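Local coordinates for protein possible glutathione S-transferase (Rhodopseudomonas palustris, PDB 3M8N) that probably conjugates glutathione to electrophilic substrates, at residues Y4-M9 with P56-A61; N14-R19 with I199-T204; L22-A27 with E193-F198; T80-D85 with G156-A161. One frame throughout, in Å; residues are numbered along the deposited sequence.

The four contacts run from a buried sheet to the surface of the chain. Contact 1 joins two neighbouring strands, so backbone bonds dominate, with a salt bridge added on one face. Contacts 2 and 3 share helix 13-24, along which the C-terminal loop runs back from the helix end (contact 3) towards its earlier turns (contact 2). Contact 2 is partly buried and relies on an aromatic ring, one phenol bond and a water, whereas contact 3 lies at the surface and is held by methyl groups against carbonyls, without a hydrogen bond across it. Contact 4, partly buried, joins the loop between two helices to the start of helix 160-169 and touches contact 3 through Leu25 and Thr195.

Contact 1. Residues Y4-M9 with P56-A61; sequences YKLYSM and PLLETA
With CG anti to the backbone N (chi1 -157°) and a bend at chi3 (-61°), the Lys5 chain runs alongside Glu59 and points the same way. Its CE and NZ reach the carboxylate, where a salt bridge spans 3.4 Å from Lys5 NZ to Glu59 OE2. Tyr7 sends its ring obliquely across the Glu59 chain, its plane only 18° from that of the carboxylate. The phenol OH of Tyr7 is hydrogen-bonded elsewhere, to Lys49. Replacing Lys5 by alanine would probably leave the Glu59 carboxylate without this mate and bare the flank of its chain.

Backbone bonds set the register: Glu59 N donates to Lys5 O (3.0 Å), Tyr7 N to Leu57 O (3.0 Å) and Leu57 N to Tyr7 O (3.1 Å). On the other face Leu58 CD1 lies 3.8 Å from Tyr4 CB and 4.2 Å from Leu6 CD1, while Leu6 CD1 also meets Pro56 CB. Helices 13-24 and 69-77 cover this apolar side. Pro56 follows a cis peptide bond and leads directly into strand 57-59, the cis-proline and central antiparallel strand pair of the thioredoxin-like fold of glutathione S-transferases.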
loop_
_atom_site.group_PDB
_atom_site.type_symbol
_atom_site.label_atom_id
_atom_site.label_comp_id
_atom_site.label_asym_id
_atom_site.label_seq_id
_atom_site.Cartn_x
_atom_site.Cartn_y
_atom_site.Cartn_z
ATOM N N TYR A 4 -4.868 21.482 8.643
ATOM C CA TYR A 4 -5.214 20.108 8.976
ATOM C C TYR A 4 -4.862 19.812 10.380
ATOM O O TYR A 4 -4.032 20.500 10.982
ATOM C CB TYR A 4 -4.429 19.095 8.136
ATOM C CG TYR A 4 -3.995 19.421 6.709
ATOM C CD1 TYR A 4 -4.748 19.000 5.606
ATOM C CD2 TYR A 4 -2.777 20.015 6.469
ATOM C CE1 TYR A 4 -4.317 19.240 4.348
ATOM C CE2 TYR A 4 -2.376 20.248 5.230
ATOM C CZ TYR A 4 -3.131 19.855 4.171
ATOM O OH TYR A 4 -2.652 20.171 2.894
ATOM N N LYS A 5 -5.518 18.780 10.883
ATOM C CA LYS A 5 -5.213 18.190 12.158
ATOM C C LYS A 5 -4.656 16.805 11.917
ATOM O O LYS A 5 -5.315 16.008 11.274
ATOM C CB LYS A 5 -6.474 18.099 13.004
ATOM C CG LYS A 5 -6.173 18.021 14.476
ATOM C CD LYS A 5 -7.386 17.725 15.327
ATOM C CE LYS A 5 -8.419 18.753 15.203
ATOM N NZ LYS A 5 -9.330 18.690 16.390
ATOM N N LEU A 6 -3.454 16.523 12.409
ATOM C CA LEU A 6 -2.886 15.212 12.410
ATOM C C LEU A 6 -2.781 14.552 13.788
ATOM O O LEU A 6 -2.113 15.035 14.693
ATOM C CB LEU A 6 -1.511 15.236 11.750
ATOM C CG LEU A 6 -0.712 13.955 11.471
ATOM C CD1 LEU A 6 -1.345 13.125 10.310
ATOM C CD2 LEU A 6 0.764 14.276 11.180
ATOM N N TYR A 7 -3.391 13.383 13.905
ATOM C CA TYR A 7 -3.200 12.539 15.058
ATOM C C TYR A 7 -2.017 11.667 14.744
ATOM O O TYR A 7 -1.989 10.979 13.724
ATOM C CB TYR A 7 -4.436 11.696 15.325
ATOM C CG TYR A 7 -5.687 12.504 15.667
ATOM C CD1 TYR A 7 -6.107 12.653 16.981
ATOM C CD2 TYR A 7 -6.464 13.094 14.649
ATOM C CE1 TYR A 7 -7.251 13.373 17.276
ATOM C CE2 TYR A 7 -7.592 13.798 14.921
ATOM C CZ TYR A 7 -7.980 13.950 16.236
ATOM O OH TYR A 7 -9.118 14.673 16.486
ATOM N N SER A 8 -1.023 11.740 15.617
ATOM C CA SER A 8 0.327 11.293 15.305
ATOM C C SER A 8 1.007 10.664 16.489
ATOM O O SER A 8 0.865 11.096 17.576
ATOM C CB SER A 8 1.164 12.489 14.765
ATOM O OG SER A 8 2.513 12.200 14.589
HETATM N N MSE A 9 1.756 9.620 16.257
HETATM C CA MSE A 9 2.668 9.159 17.244
HETATM C C MSE A 9 4.087 9.537 16.874
HETATM O O MSE A 9 4.552 9.294 15.790
HETATM C CB MSE A 9 2.532 7.661 17.350
HETATM C CG MSE A 9 3.207 7.093 18.556
HETATM SE SE MSE A 9 2.968 5.155 18.614
HETATM C CE MSE A 9 4.775 4.690 19.100
ATOM N N PRO A 56 -1.185 7.255 11.835
ATOM C CA PRO A 56 -1.715 8.601 11.789
ATOM C C PRO A 56 -3.140 8.669 11.219
ATOM O O PRO A 56 -3.580 7.752 10.535
ATOM C CB PRO A 56 -0.705 9.331 10.903
ATOM C CG PRO A 56 -0.277 8.290 9.901
ATOM C CD PRO A 56 -0.290 6.998 10.682
ATOM N N LEU A 57 -3.835 9.750 11.548
ATOM C CA LEU A 57 -5.128 10.063 11.003
ATOM C C LEU A 57 -5.126 11.513 10.657
ATOM O O LEU A 57 -4.715 12.343 11.455
ATOM C CB LEU A 57 -6.191 9.807 12.048
ATOM C CG LEU A 57 -7.620 9.462 11.644
ATOM C CD1 LEU A 57 -7.680 8.201 10.832
ATOM C CD2 LEU A 57 -8.381 9.264 12.919
ATOM N N LEU A 58 -5.573 11.817 9.443
ATOM C CA LEU A 58 -5.677 13.181 8.994
ATOM C C LEU A 58 -7.116 13.618 8.910
ATOM O O LEU A 58 -7.831 13.153 8.076
ATOM C CB LEU A 58 -5.069 13.323 7.600
ATOM C CG LEU A 58 -4.911 14.702 7.006
ATOM C CD1 LEU A 58 -3.875 15.350 7.783
ATOM C CD2 LEU A 58 -4.539 14.633 5.525
ATOM N N GLU A 59 -7.525 14.544 9.772
ATOM C CA GLU A 59 -8.826 15.232 9.611
ATOM C C GLU A 59 -8.803 16.206 8.488
ATOM O O GLU A 59 -8.090 17.223 8.548
ATOM C CB GLU A 59 -9.129 16.135 10.794
ATOM C CG GLU A 59 -9.865 15.534 11.927
ATOM C CD GLU A 59 -10.729 16.538 12.691
ATOM O OE1 GLU A 59 -11.633 17.145 12.051
ATOM O OE2 GLU A 59 -10.515 16.663 13.934
ATOM N N THR A 60 -9.583 15.917 7.473
ATOM C CA THR A 60 -9.925 16.908 6.471
ATOM C C THR A 60 -11.009 17.948 6.890
ATOM O O THR A 60 -10.762 19.011 7.517
ATOM C CB THR A 60 -10.539 16.196 5.357
ATOM O OG1 THR A 60 -9.618 15.205 4.883
ATOM C CG2 THR A 60 -10.908 17.227 4.289
ATOM N N ALA A 61 -12.222 17.600 6.480
ATOM C CA ALA A 61 -13.468 18.220 6.916
ATOM C C ALA A 61 -13.629 18.024 8.430
ATOM O O ALA A 61 -12.929 17.214 9.005
ATOM C CB ALA A 61 -14.631 17.546 6.140
#

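Contact 2. Residues N14-R19 with I199-T204; sequences NSYKVR and ITMDWT
The seam between the thioredoxin-like domain and the all-helical domain of a glutathione S-transferase is crossed here by Tyr16 of helix 13-24, which meets Ile199, Thr200 and Met201 of the C-terminal loop. A chi1 of 165° sets the Tyr16 ring beside its own carbonyl carbon and out towards this loop. Its OH donates to the carbonyl of Ile199, 2.6 Å from Tyr16 OH to Ile199 O, and the acceptor lies at the ring edge, in the ring plane.

Met201, a selenomethionine, takes one face of the same ring. Its CB stands 3.8 Å from the centroid of the Tyr16 ring and 10° off the ring normal, a CH-pi contact. The chain then bends at chi3, so that CE returns to within 3.5 Å of Tyr16 CB. The SE atom is more distant and oblique, a Met-aromatic contact at 5.3 Å from SE of Met201 to the Tyr16 centroid. His170 and Phe198 also touch the ring.

One helical turn on, Ile199 CD1 rests 3.6 Å from Arg19 O. A water at the edge of the guanidinium, in its plane, accepts from Arg19 NH1 (2.9 Å from water O to NH1) and donates to the carbonyls of Thr200 and Trp203. The chemistry implies two modes of hold: a phenol fixed in direction by its short bond, with the Met201 chain laid over one ring face, and a buried arginine whose charge is probably eased by Ser8 OG, which accepts from NE, by a weak bond to Gln10 O, and by the two carbonyls reached through the water.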
loop_
_atom_site.group_PDB
_atom_site.type_symbol
_atom_site.label_atom_id
_atom_site.label_comp_id
_atom_site.label_asym_id
_atom_site.label_seq_id
_atom_site.Cartn_x
_atom_site.Cartn_y
_atom_site.Cartn_z
ATOM N N ASN A 14 5.178 5.237 10.451
ATOM C CA ASN A 14 4.089 5.691 9.603
ATOM C C ASN A 14 3.680 7.107 9.811
ATOM O O ASN A 14 3.367 7.782 8.830
ATOM C CB ASN A 14 2.866 4.793 9.742
ATOM C CG ASN A 14 3.054 3.483 9.062
ATOM O OD1 ASN A 14 3.663 3.415 8.033
ATOM N ND2 ASN A 14 2.560 2.424 9.658
ATOM N N SER A 15 3.676 7.536 11.076
ATOM C CA SER A 15 3.293 8.852 11.422
ATOM C C SER A 15 4.371 9.799 10.972
ATOM O O SER A 15 4.058 10.899 10.495
ATOM C CB SER A 15 3.141 9.032 12.924
ATOM O OG SER A 15 1.908 8.596 13.447
ATOM N N TYR A 16 5.626 9.415 11.160
ATOM C CA TYR A 16 6.705 10.263 10.740
ATOM C C TYR A 16 6.719 10.520 9.240
ATOM O O TYR A 16 7.053 11.600 8.826
ATOM C CB TYR A 16 8.035 9.694 11.179
ATOM C CG TYR A 16 9.272 10.317 10.492
ATOM C CD1 TYR A 16 9.566 11.657 10.629
ATOM C CD2 TYR A 16 10.152 9.531 9.736
ATOM C CE1 TYR A 16 10.708 12.223 9.998
ATOM C CE2 TYR A 16 11.284 10.096 9.107
ATOM C CZ TYR A 16 11.549 11.436 9.258
ATOM O OH TYR A 16 12.651 11.986 8.694
ATOM N N LYS A 17 6.375 9.540 8.409
ATOM C CA LYS A 17 6.168 9.784 6.961
ATOM C C LYS A 17 5.296 11.013 6.662
ATOM O O LYS A 17 5.645 11.843 5.838
ATOM C CB LYS A 17 5.560 8.563 6.271
ATOM C CG LYS A 17 6.493 7.454 6.072
ATOM C CD LYS A 17 5.826 6.139 6.374
ATOM C CE LYS A 17 4.984 5.777 5.320
ATOM N NZ LYS A 17 5.064 4.291 5.303
ATOM N N VAL A 18 4.157 11.106 7.331
ATOM C CA VAL A 18 3.225 12.146 7.098
ATOM C C VAL A 18 3.755 13.462 7.626
ATOM O O VAL A 18 3.636 14.467 6.971
ATOM C CB VAL A 18 1.915 11.858 7.751
ATOM C CG1 VAL A 18 1.064 12.980 7.465
ATOM C CG2 VAL A 18 1.285 10.535 7.218
ATOM N N ARG A 19 4.331 13.471 8.809
ATOM C CA ARG A 19 5.034 14.682 9.277
ATOM C C ARG A 19 6.141 15.175 8.342
ATOM O O ARG A 19 6.319 16.340 8.182
ATOM C CB ARG A 19 5.654 14.421 10.604
ATOM C CG ARG A 19 4.737 14.412 11.847
ATOM C CD ARG A 19 5.697 14.382 13.071
ATOM N NE ARG A 19 5.448 13.132 13.687
ATOM C CZ ARG A 19 6.243 12.130 13.956
ATOM N NH1 ARG A 19 7.536 12.153 13.827
ATOM N NH2 ARG A 19 5.627 11.078 14.439
ATOM N N ILE A 199 13.019 17.058 7.985
ATOM C CA ILE A 199 12.982 16.883 9.456
ATOM C C ILE A 199 13.243 15.443 9.847
ATOM O O ILE A 199 12.971 14.520 9.103
ATOM C CB ILE A 199 11.716 17.361 10.077
ATOM C CG1 ILE A 199 10.505 16.616 9.484
ATOM C CG2 ILE A 199 11.629 18.873 9.923
ATOM C CD1 ILE A 199 9.258 16.659 10.286
ATOM N N THR A 200 13.814 15.252 11.028
ATOM C CA THR A 200 14.101 13.923 11.491
ATOM C C THR A 200 12.880 13.422 12.238
ATOM O O THR A 200 11.984 14.183 12.508
ATOM C CB THR A 200 15.256 13.924 12.447
ATOM O OG1 THR A 200 14.887 14.684 13.583
ATOM C CG2 THR A 200 16.476 14.513 11.805
HETATM N N MSE A 201 12.872 12.142 12.591
HETATM C CA MSE A 201 11.796 11.576 13.352
HETATM C C MSE A 201 11.651 12.123 14.772
HETATM O O MSE A 201 10.582 12.050 15.345
HETATM C CB MSE A 201 11.920 10.079 13.303
HETATM C CG MSE A 201 10.891 9.358 14.104
HETATM SE SE MSE A 201 11.130 7.470 13.858
HETATM C CE MSE A 201 9.869 7.028 12.596
ATOM N N ASP A 202 12.690 12.721 15.345
ATOM C CA ASP A 202 12.541 13.266 16.677
ATOM C C ASP A 202 12.191 14.751 16.767
ATOM O O ASP A 202 11.843 15.239 17.825
ATOM C CB ASP A 202 13.695 12.858 17.600
ATOM C CG ASP A 202 15.044 13.078 16.993
ATOM O OD1 ASP A 202 15.155 13.252 15.767
ATOM O OD2 ASP A 202 16.025 13.081 17.750
ATOM N N TRP A 203 12.213 15.446 15.647
ATOM C CA TRP A 203 11.738 16.803 15.567
ATOM C C TRP A 203 10.273 16.909 15.955
ATOM O O TRP A 203 9.454 16.092 15.517
ATOM C CB TRP A 203 11.926 17.261 14.145
ATOM C CG TRP A 203 11.575 18.666 13.906
ATOM C CD1 TRP A 203 12.419 19.721 13.964
ATOM C CD2 TRP A 203 10.290 19.190 13.551
ATOM N NE1 TRP A 203 11.752 20.873 13.667
ATOM C CE2 TRP A 203 10.437 20.582 13.413
ATOM C CE3 TRP A 203 9.017 18.616 13.340
ATOM C CZ2 TRP A 203 9.357 21.433 13.081
ATOM C CZ3 TRP A 203 7.942 19.457 13.005
ATOM C CH2 TRP A 203 8.125 20.850 12.874
ATOM N N THR A 204 9.946 17.920 16.765
ATOM C CA THR A 204 8.562 18.121 17.275
ATOM C C THR A 204 7.788 19.288 16.655
ATOM O O THR A 204 8.345 20.360 16.428
ATOM C CB THR A 204 8.515 18.401 18.766
ATOM O OG1 THR A 204 9.357 19.515 19.024
ATOM C CG2 THR A 204 8.979 17.191 19.592
HETATM O O HOH W 1 9.056 14.528 13.316
#

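Contact 3. Residues L22-A27 with E193-F198; sequences LALLDA and EQTPGF
Thr195, which meets Leu24 across the contact, has its OG1 bonded to Val192 O and, weakly, to Arg191 O, both in helix 183-193. With OG1 beside the backbone N (chi1 -55°), the branch holds CG2 turned out to Leu24, where Thr195 CG2 and Leu24 CD2 stand 4.0 Å apart.

That CD2 methyl does most of the touching. It lies against the backbone of the turn that Thr195 begins, 3.5 Å from Leu24 CD2 to Pro196 O and 3.6 Å from CD2 to Gly197 C, and it also approaches Phe198 N. Residues Thr195 to Phe198 form a type II beta turn closed by Phe198 N on Thr195 O, with Gly197 at its positive-phi position (85°). Ala23 and Leu24, in the thioredoxin-like domain of the glutathione S-transferase fold, meet here the turn that follows helix 183-193 of the helical domain. Just past these two residues, helix 13-24 finishes in a Schellman motif, Asp26 taking positive phi while Ala27 N bonds to Leu22 O (2.8 Å) and Asp26 N to Ala23 O (3.0 Å). The methyl of Ala23 reaches Gly197 O at 3.5 Å from CB. At the end of the turn, the Phe198 ring puts the centre of one face over Glu193 CA.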
loop_
_atom_site.group_PDB
_atom_site.type_symbol
_atom_site.label_atom_id
_atom_site.label_comp_id
_atom_site.label_asym_id
_atom_site.label_seq_id
_atom_site.Cartn_x
_atom_site.Cartn_y
_atom_site.Cartn_z
ATOM N N LEU A 22 4.498 16.858 5.357
ATOM C CA LEU A 22 4.027 18.142 5.787
ATOM C C LEU A 22 5.149 19.197 5.967
ATOM O O LEU A 22 4.934 20.358 5.626
ATOM C CB LEU A 22 3.191 18.026 7.049
ATOM C CG LEU A 22 1.858 17.262 6.859
ATOM C CD1 LEU A 22 1.191 16.850 8.111
ATOM C CD2 LEU A 22 0.907 18.079 6.028
ATOM N N ALA A 23 6.319 18.793 6.480
ATOM C CA ALA A 23 7.481 19.670 6.588
ATOM C C ALA A 23 7.949 20.017 5.208
ATOM O O ALA A 23 8.179 21.176 4.947
ATOM C CB ALA A 23 8.584 19.019 7.338
ATOM N N LEU A 24 8.049 19.030 4.313
ATOM C CA LEU A 24 8.595 19.301 2.991
ATOM C C LEU A 24 7.702 20.206 2.164
ATOM O O LEU A 24 8.199 20.993 1.401
ATOM C CB LEU A 24 8.931 18.034 2.251
ATOM C CG LEU A 24 9.968 17.174 2.894
ATOM C CD1 LEU A 24 10.081 15.934 2.089
ATOM C CD2 LEU A 24 11.232 17.880 2.875
ATOM N N LEU A 25 6.398 20.087 2.345
ATOM C CA LEU A 25 5.379 20.888 1.695
ATOM C C LEU A 25 5.207 22.248 2.359
ATOM O O LEU A 25 4.488 23.126 1.883
ATOM C CB LEU A 25 4.019 20.156 1.698
ATOM C CG LEU A 25 4.031 18.939 0.810
ATOM C CD1 LEU A 25 2.695 18.235 0.883
ATOM C CD2 LEU A 25 4.382 19.339 -0.559
ATOM N N ASP A 26 5.890 22.414 3.470
ATOM C CA ASP A 26 5.745 23.537 4.300
ATOM C C ASP A 26 4.273 23.736 4.635
ATOM O O ASP A 26 3.792 24.843 4.647
ATOM C CB ASP A 26 6.364 24.751 3.622
ATOM C CG ASP A 26 6.454 25.936 4.548
ATOM O OD1 ASP A 26 6.546 25.716 5.785
ATOM O OD2 ASP A 26 6.412 27.082 4.026
ATOM N N ALA A 27 3.545 22.674 4.960
ATOM C CA ALA A 27 2.116 22.791 5.166
ATOM C C ALA A 27 1.822 23.009 6.634
ATOM O O ALA A 27 2.317 22.273 7.474
ATOM C CB ALA A 27 1.451 21.554 4.660
ATOM N N GLU A 193 17.564 13.155 3.052
ATOM C CA GLU A 193 17.962 14.058 4.124
ATOM C C GLU A 193 18.485 15.449 3.718
ATOM O O GLU A 193 18.486 16.291 4.538
ATOM C CB GLU A 193 18.914 13.361 5.088
ATOM C CG GLU A 193 18.387 12.072 5.545
ATOM C CD GLU A 193 19.411 11.109 5.932
ATOM O OE1 GLU A 193 20.616 11.374 5.800
ATOM O OE2 GLU A 193 19.019 10.040 6.390
ATOM N N GLN A 194 18.908 15.677 2.475
ATOM C CA GLN A 194 19.483 16.962 2.131
ATOM C C GLN A 194 18.515 17.823 1.400
ATOM O O GLN A 194 18.908 18.934 0.997
ATOM C CB GLN A 194 20.758 16.918 1.271
ATOM C CG GLN A 194 21.593 15.715 1.393
ATOM C CD GLN A 194 22.789 15.790 2.320
ATOM O OE1 GLN A 194 22.637 15.741 3.535
ATOM N NE2 GLN A 194 23.993 15.748 1.737
ATOM N N THR A 195 17.282 17.315 1.217
ATOM C CA THR A 195 16.157 18.065 0.674
ATOM C C THR A 195 15.836 19.151 1.624
ATOM O O THR A 195 15.828 18.942 2.812
ATOM C CB THR A 195 14.871 17.189 0.529
ATOM O OG1 THR A 195 15.156 16.039 -0.243
ATOM C CG2 THR A 195 13.765 17.900 -0.179
ATOM N N PRO A 196 15.570 20.342 1.096
ATOM C CA PRO A 196 15.285 21.461 1.959
ATOM C C PRO A 196 14.020 21.217 2.716
ATOM O O PRO A 196 13.054 20.744 2.150
ATOM C CB PRO A 196 15.075 22.621 0.977
ATOM C CG PRO A 196 15.856 22.223 -0.216
ATOM C CD PRO A 196 15.735 20.755 -0.311
ATOM N N GLY A 197 14.018 21.555 3.994
ATOM C CA GLY A 197 12.870 21.338 4.824
ATOM C C GLY A 197 12.776 19.976 5.428
ATOM O O GLY A 197 11.777 19.677 6.039
ATOM N N PHE A 198 13.803 19.151 5.286
ATOM C CA PHE A 198 13.804 17.840 5.833
ATOM C C PHE A 198 13.764 17.974 7.336
ATOM O O PHE A 198 14.343 18.917 7.887
ATOM C CB PHE A 198 15.032 17.060 5.380
ATOM C CG PHE A 198 15.173 15.698 6.041
ATOM C CD1 PHE A 198 14.587 14.564 5.494
ATOM C CD2 PHE A 198 15.849 15.551 7.227
ATOM C CE1 PHE A 198 14.709 13.324 6.111
ATOM C CE2 PHE A 198 15.970 14.320 7.816
ATOM C CZ PHE A 198 15.400 13.197 7.246
#

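Contact 4. Residues T80-D85 with G156-A161; sequences TSLAPD and GQLTIA
Leu82, in the type I turn of Thr80 to Ala83, packs against the N-terminus of helix 160-169, whose sequence Thr-Ile-Ala-Asp matches the Ser/Thr-x-x-Asp N-capping box familiar in glutathione S-transferases. The tight side is built round Leu82. Its carbonyl accepts from the first turn, Ile160 N lying 3.3 Å from Leu82 O and in the carbonyl plane, and Thr159 CA adds a CA-H...O contact at 3.2 Å from the same Leu82 O. The Leu82 side chain runs beside that of Leu158, pointing the same way, with CD2 to CD2 at 4.0 Å, and CD1 of Leu82 faces CG2 of Ile160. Pro84 crosses Thr159 at about a right angle, its CD against the threonine methyl. Helices 69-77 and 87-117 back this apolar part, through Ala77 on Leu82 and Ala93 on Thr159.

At the outer side the hold is looser and polar. Gln157 extends from CG and brings NE2 3.0 Å from Ser81 O, a weak and bent bond, while the same NE2 donates to Leu158 O at 3.1 Å from above the carbonyl plane. One water spans those two carbonyls. Replacing Gln157 by alanine would remove the NE2 that links them, and is likely to leave Ser81 O and Leu158 O joined across the contact by this water alone.

At the cap, the bond from Ala161 N to Thr159 OG1 is weak, whereas Asp162 OD2 accepts a hydrogen bond from Thr159 N.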
loop_
_atom_site.group_PDB
_atom_site.type_symbol
_atom_site.label_atom_id
_atom_site.label_comp_id
_atom_site.label_asym_id
_atom_site.label_seq_id
_atom_site.Cartn_x
_atom_site.Cartn_y
_atom_site.Cartn_z
ATOM N N THR A 80 1.193 19.273 -6.018
ATOM C CA THR A 80 2.376 19.794 -5.347
ATOM C C THR A 80 3.556 19.306 -6.092
ATOM O O THR A 80 3.425 18.537 -7.017
ATOM C CB THR A 80 2.559 19.398 -3.902
ATOM O OG1 THR A 80 2.960 18.040 -3.833
ATOM C CG2 THR A 80 1.331 19.652 -3.061
ATOM N N SER A 81 4.714 19.825 -5.731
ATOM C CA SER A 81 5.960 19.406 -6.360
ATOM C C SER A 81 6.358 17.965 -6.004
ATOM O O SER A 81 7.125 17.395 -6.722
ATOM C CB SER A 81 7.089 20.345 -5.992
ATOM O OG SER A 81 7.136 20.493 -4.596
ATOM N N LEU A 82 5.789 17.374 -4.943
ATOM C CA LEU A 82 5.940 15.937 -4.665
ATOM C C LEU A 82 5.130 14.959 -5.471
ATOM O O LEU A 82 5.283 13.737 -5.271
ATOM C CB LEU A 82 5.647 15.663 -3.229
ATOM C CG LEU A 82 6.535 16.365 -2.234
ATOM C CD1 LEU A 82 6.003 16.004 -0.836
ATOM C CD2 LEU A 82 7.969 15.889 -2.411
ATOM N N ALA A 83 4.229 15.464 -6.330
ATOM C CA ALA A 83 3.461 14.669 -7.268
ATOM C C ALA A 83 4.024 14.760 -8.692
ATOM O O ALA A 83 4.217 15.834 -9.169
ATOM C CB ALA A 83 1.935 15.074 -7.213
ATOM N N PRO A 84 4.323 13.643 -9.379
ATOM C CA PRO A 84 4.822 13.791 -10.762
ATOM C C PRO A 84 3.745 14.157 -11.765
ATOM O O PRO A 84 2.616 14.306 -11.366
ATOM C CB PRO A 84 5.386 12.407 -11.084
ATOM C CG PRO A 84 4.765 11.534 -10.177
ATOM C CD PRO A 84 4.421 12.252 -8.927
ATOM N N ASP A 85 4.063 14.274 -13.045
ATOM C CA ASP A 85 3.114 14.864 -14.010
ATOM C C ASP A 85 2.349 13.898 -14.800
ATOM O O ASP A 85 1.162 14.064 -14.975
ATOM C CB ASP A 85 3.787 15.800 -15.014
ATOM C CG ASP A 85 4.276 17.088 -14.362
ATOM O OD1 ASP A 85 3.612 17.588 -13.422
ATOM O OD2 ASP A 85 5.340 17.601 -14.758
ATOM N N GLY A 156 12.239 10.416 -11.769
ATOM C CA GLY A 156 13.493 11.120 -11.654
ATOM C C GLY A 156 13.562 12.250 -10.680
ATOM O O GLY A 156 14.432 13.087 -10.809
ATOM N N GLN A 157 12.713 12.294 -9.679
ATOM C CA GLN A 157 12.675 13.451 -8.805
ATOM C C GLN A 157 12.138 12.956 -7.533
ATOM O O GLN A 157 11.658 11.822 -7.495
ATOM C CB GLN A 157 11.730 14.523 -9.341
ATOM C CG GLN A 157 10.271 14.011 -9.488
ATOM C CD GLN A 157 9.214 15.104 -9.568
ATOM O OE1 GLN A 157 9.113 15.759 -10.587
ATOM N NE2 GLN A 157 8.381 15.266 -8.494
ATOM N N LEU A 158 12.277 13.774 -6.496
ATOM C CA LEU A 158 11.691 13.509 -5.187
ATOM C C LEU A 158 10.139 13.524 -5.276
ATOM O O LEU A 158 9.541 14.501 -5.759
ATOM C CB LEU A 158 12.166 14.507 -4.155
ATOM C CG LEU A 158 11.731 14.225 -2.731
ATOM C CD1 LEU A 158 12.565 13.194 -2.184
ATOM C CD2 LEU A 158 11.942 15.378 -1.878
ATOM N N THR A 159 9.517 12.428 -4.833
ATOM C CA THR A 159 8.080 12.266 -4.842
ATOM C C THR A 159 7.728 11.671 -3.471
ATOM O O THR A 159 8.624 11.438 -2.635
ATOM C CB THR A 159 7.541 11.410 -6.001
ATOM O OG1 THR A 159 7.809 10.048 -5.792
ATOM C CG2 THR A 159 8.126 11.762 -7.290
ATOM N N ILE A 160 6.438 11.468 -3.227
ATOM C CA ILE A 160 5.972 10.822 -2.004
ATOM C C ILE A 160 6.404 9.365 -1.875
ATOM O O ILE A 160 6.446 8.847 -0.791
ATOM C CB ILE A 160 4.385 10.942 -1.779
ATOM C CG1 ILE A 160 3.656 10.657 -3.070
ATOM C CG2 ILE A 160 4.036 12.238 -1.193
ATOM C CD1 ILE A 160 2.208 10.244 -2.854
ATOM N N ALA A 161 6.723 8.703 -2.973
ATOM C CA ALA A 161 7.308 7.363 -2.927
ATOM C C ALA A 161 8.593 7.301 -2.147
ATOM O O ALA A 161 8.786 6.337 -1.448
ATOM C CB ALA A 161 7.562 6.810 -4.284
HETATM O O HOH W 2 10.279 17.237 -6.036
#